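Local coordinates for protein KLLA0F20702p (Kluyveromyces lactis, PDB 5Y5A) that probably acts as the telomerase subunit Est1, which binds the telomere protein Cdc13 so that telomerase is recruited to chromosome ends, at residues A78-W86 and A187-S198. Numbering follows the deposited sequence.
Sequences AHRILDLTW and ASQRCLLYIGCS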
# COMPACT_ATOMS: atom_id res chain seq x y z
N ALA A 78 10.60 -12.37 -20.38
CA ALA A 78 10.89 -12.94 -19.07
C ALA A 78 9.73 -12.86 -18.08
O ALA A 78 9.25 -13.88 -17.60
CB ALA A 78 12.11 -12.28 -18.48
N HIS A 79 9.28 -11.65 -17.77
CA HIS A 79 8.23 -11.48 -16.78
C HIS A 79 6.89 -12.01 -17.30
O HIS A 79 6.00 -12.33 -16.53
CB HIS A 79 8.10 -10.01 -16.36
CG HIS A 79 7.32 -9.17 -17.32
ND1 HIS A 79 5.98 -8.87 -17.13
CD2 HIS A 79 7.68 -8.56 -18.48
CE1 HIS A 79 5.56 -8.12 -18.13
NE2 HIS A 79 6.57 -7.92 -18.96
N ARG A 80 6.77 -12.09 -18.62
CA ARG A 80 5.57 -12.65 -19.24
C ARG A 80 5.58 -14.17 -19.10
O ARG A 80 4.55 -14.79 -18.85
CB ARG A 80 5.49 -12.25 -20.71
CG ARG A 80 5.25 -10.76 -20.93
CD ARG A 80 5.26 -10.38 -22.40
NE ARG A 80 4.79 -9.00 -22.61
CZ ARG A 80 4.83 -8.36 -23.78
NH1 ARG A 80 5.32 -8.96 -24.85
NH2 ARG A 80 4.37 -7.12 -23.86
N ILE A 81 6.76 -14.76 -19.26
CA ILE A 81 6.91 -16.20 -19.09
C ILE A 81 6.54 -16.60 -17.66
O ILE A 81 5.90 -17.63 -17.45
CB ILE A 81 8.35 -16.64 -19.40
CG1 ILE A 81 8.61 -16.53 -20.91
CG2 ILE A 81 8.60 -18.06 -18.94
CD1 ILE A 81 10.05 -16.71 -21.28
N LEU A 82 6.92 -15.77 -16.70
CA LEU A 82 6.64 -16.05 -15.30
C LEU A 82 5.16 -15.87 -14.96
O LEU A 82 4.63 -16.56 -14.09
CB LEU A 82 7.50 -15.16 -14.40
CG LEU A 82 9.01 -15.37 -14.53
CD1 LEU A 82 9.78 -14.27 -13.84
CD2 LEU A 82 9.41 -16.74 -13.97
N ASP A 83 4.50 -14.93 -15.63
CA ASP A 83 3.07 -14.69 -15.40
C ASP A 83 2.24 -15.85 -15.97
O ASP A 83 1.31 -16.33 -15.33
CB ASP A 83 2.63 -13.36 -16.02
CG ASP A 83 3.05 -12.16 -15.18
OD1 ASP A 83 3.23 -12.30 -13.95
OD2 ASP A 83 3.18 -11.05 -15.75
N LEU A 84 2.60 -16.31 -17.17
CA LEU A 84 1.94 -17.49 -17.73
C LEU A 84 2.24 -18.74 -16.90
O LEU A 84 1.46 -19.70 -16.90
CB LEU A 84 2.39 -17.70 -19.18
CG LEU A 84 1.87 -16.71 -20.22
CD1 LEU A 84 2.47 -17.01 -21.57
CD2 LEU A 84 0.35 -16.74 -20.29
N THR A 85 3.37 -18.72 -16.21
CA THR A 85 3.77 -19.84 -15.37
C THR A 85 2.88 -19.93 -14.13
O THR A 85 2.37 -21.00 -13.78
CB THR A 85 5.23 -19.73 -14.94
OG1 THR A 85 6.08 -19.83 -16.09
CG2 THR A 85 5.57 -20.84 -13.95
N TRP A 86 2.68 -18.79 -13.48
CA TRP A 86 1.80 -18.72 -12.34
C TRP A 86 0.38 -19.10 -12.72
O TRP A 86 -0.22 -19.98 -12.11
CB TRP A 86 1.80 -17.32 -11.73
CG TRP A 86 0.81 -17.19 -10.63
CD1 TRP A 86 -0.36 -16.49 -10.66
CD2 TRP A 86 0.89 -17.80 -9.34
NE1 TRP A 86 -1.01 -16.62 -9.46
CE2 TRP A 86 -0.26 -17.42 -8.63
CE3 TRP A 86 1.83 -18.62 -8.71
CZ2 TRP A 86 -0.50 -17.84 -7.32
CZ3 TRP A 86 1.59 -19.04 -7.41
CH2 TRP A 86 0.43 -18.65 -6.73
N ALA A 187 11.13 -9.11 -14.09
CA ALA A 187 11.24 -10.55 -13.91
C ALA A 187 11.51 -10.87 -12.44
O ALA A 187 10.92 -11.79 -11.88
CB ALA A 187 12.33 -11.13 -14.79
N SER A 188 12.40 -10.09 -11.84
CA SER A 188 12.74 -10.25 -10.44
C SER A 188 11.53 -10.02 -9.56
O SER A 188 11.25 -10.79 -8.65
CB SER A 188 13.87 -9.31 -10.05
OG SER A 188 15.05 -9.63 -10.76
N GLN A 189 10.81 -8.94 -9.85
CA GLN A 189 9.60 -8.60 -9.11
C GLN A 189 8.57 -9.73 -9.19
O GLN A 189 7.91 -10.05 -8.20
CB GLN A 189 9.00 -7.29 -9.64
CG GLN A 189 7.88 -6.73 -8.78
CD GLN A 189 6.53 -7.30 -9.11
OE1 GLN A 189 6.28 -7.72 -10.24
NE2 GLN A 189 5.63 -7.32 -8.13
N ARG A 190 8.44 -10.34 -10.36
CA ARG A 190 7.52 -11.45 -10.50
C ARG A 190 7.96 -12.65 -9.68
O ARG A 190 7.14 -13.31 -9.04
CB ARG A 190 7.37 -11.84 -11.97
CG ARG A 190 6.65 -10.79 -12.79
CD ARG A 190 5.30 -10.42 -12.18
NE ARG A 190 4.42 -9.85 -13.19
CZ ARG A 190 4.24 -8.55 -13.39
NH1 ARG A 190 4.85 -7.67 -12.61
NH2 ARG A 190 3.42 -8.14 -14.35
N CYS A 191 9.27 -12.92 -9.68
CA CYS A 191 9.80 -14.03 -8.89
C CYS A 191 9.50 -13.83 -7.42
O CYS A 191 9.05 -14.74 -6.73
CB CYS A 191 11.31 -14.17 -9.10
SG CYS A 191 11.79 -14.76 -10.72
N LEU A 192 9.74 -12.62 -6.93
CA LEU A 192 9.46 -12.30 -5.54
C LEU A 192 7.96 -12.34 -5.26
O LEU A 192 7.55 -12.78 -4.19
CB LEU A 192 10.04 -10.93 -5.20
CG LEU A 192 11.57 -10.83 -5.29
CD1 LEU A 192 12.01 -9.38 -5.29
CD2 LEU A 192 12.24 -11.60 -4.16
N LEU A 193 7.15 -11.90 -6.22
CA LEU A 193 5.70 -11.93 -6.07
C LEU A 193 5.16 -13.36 -5.95
O LEU A 193 4.33 -13.65 -5.09
CB LEU A 193 5.01 -11.23 -7.25
CG LEU A 193 3.47 -11.26 -7.24
CD1 LEU A 193 2.89 -10.49 -6.05
CD2 LEU A 193 2.88 -10.73 -8.54
N TYR A 194 5.62 -14.25 -6.82
CA TYR A 194 5.04 -15.59 -6.87
C TYR A 194 5.65 -16.52 -5.83
O TYR A 194 5.04 -17.51 -5.43
CB TYR A 194 5.18 -16.16 -8.27
CG TYR A 194 4.37 -15.38 -9.28
CD1 TYR A 194 3.05 -15.03 -9.02
CD2 TYR A 194 4.93 -14.97 -10.49
CE1 TYR A 194 2.30 -14.30 -9.94
CE2 TYR A 194 4.19 -14.24 -11.41
CZ TYR A 194 2.88 -13.91 -11.13
OH TYR A 194 2.14 -13.19 -12.05
N ILE A 195 6.86 -16.21 -5.37
CA ILE A 195 7.39 -16.89 -4.20
C ILE A 195 6.48 -16.53 -3.02
O ILE A 195 6.09 -17.40 -2.25
CB ILE A 195 8.85 -16.49 -3.92
CG1 ILE A 195 9.79 -17.24 -4.87
CG2 ILE A 195 9.23 -16.81 -2.48
CD1 ILE A 195 11.25 -16.87 -4.72
N GLY A 196 6.14 -15.24 -2.91
CA GLY A 196 5.25 -14.76 -1.87
C GLY A 196 3.92 -15.49 -1.82
O GLY A 196 3.54 -16.04 -0.78
N CYS A 197 3.22 -15.51 -2.95
CA CYS A 197 1.96 -16.24 -3.06
C CYS A 197 2.09 -17.71 -2.71
O CYS A 197 1.24 -18.27 -2.02
CB CYS A 197 1.40 -16.13 -4.48
SG CYS A 197 1.10 -14.46 -5.05
N SER A 198 3.15 -18.35 -3.20
CA SER A 198 3.38 -19.77 -2.95
C SER A 198 3.56 -20.02 -1.46
O SER A 198 2.98 -20.95 -0.92
CB SER A 198 4.60 -20.27 -3.72
OG SER A 198 4.46 -20.03 -5.11
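Asp83 meets Arg190 and Tyr194 where helices 78-105 and 179-206 pack nearly parallel, 21° between the two segments, within the all-helical, TPR-related N-terminal part of Est1. Arg190 grips the carboxylate side-on: NE donates to Asp83 OD1 at 2.8 Å and NH2 to Asp83 OD2 at 3.2 Å, each oxygen using its syn lone pair and lying close to the guanidinium plane. Tyr194 OH also donates to Asp83 OD1, at a modelled 2.4 Å whose shortness is doubtful, with the phenol ring almost perpendicular to the carboxylate. One turn on, Trp86 runs its CG anti to the backbone N (chi1 175°), which sets the five-membered ring of the indole in an offset stack on the Tyr194 ring, centroids 4.4 Å apart, while Trp86 CB sits above the middle of the phenol face. Cys197 CB reaches Trp86 CH2 at 3.5 Å. Beside the polar group, Leu82 CD1 fits against Ala187 and Cys191 SG. Replacing Arg190 by alanine is likely to leave the Asp83 carboxylate without its counter-charge and freer to turn. In the second shell, helix 113-144 backs Cys191 through Thr137 and Leu138, and Gln189 OE1, accepting from Arg190 NH1 at 2.8 Å, probably helps fix the guanidinium's rotation.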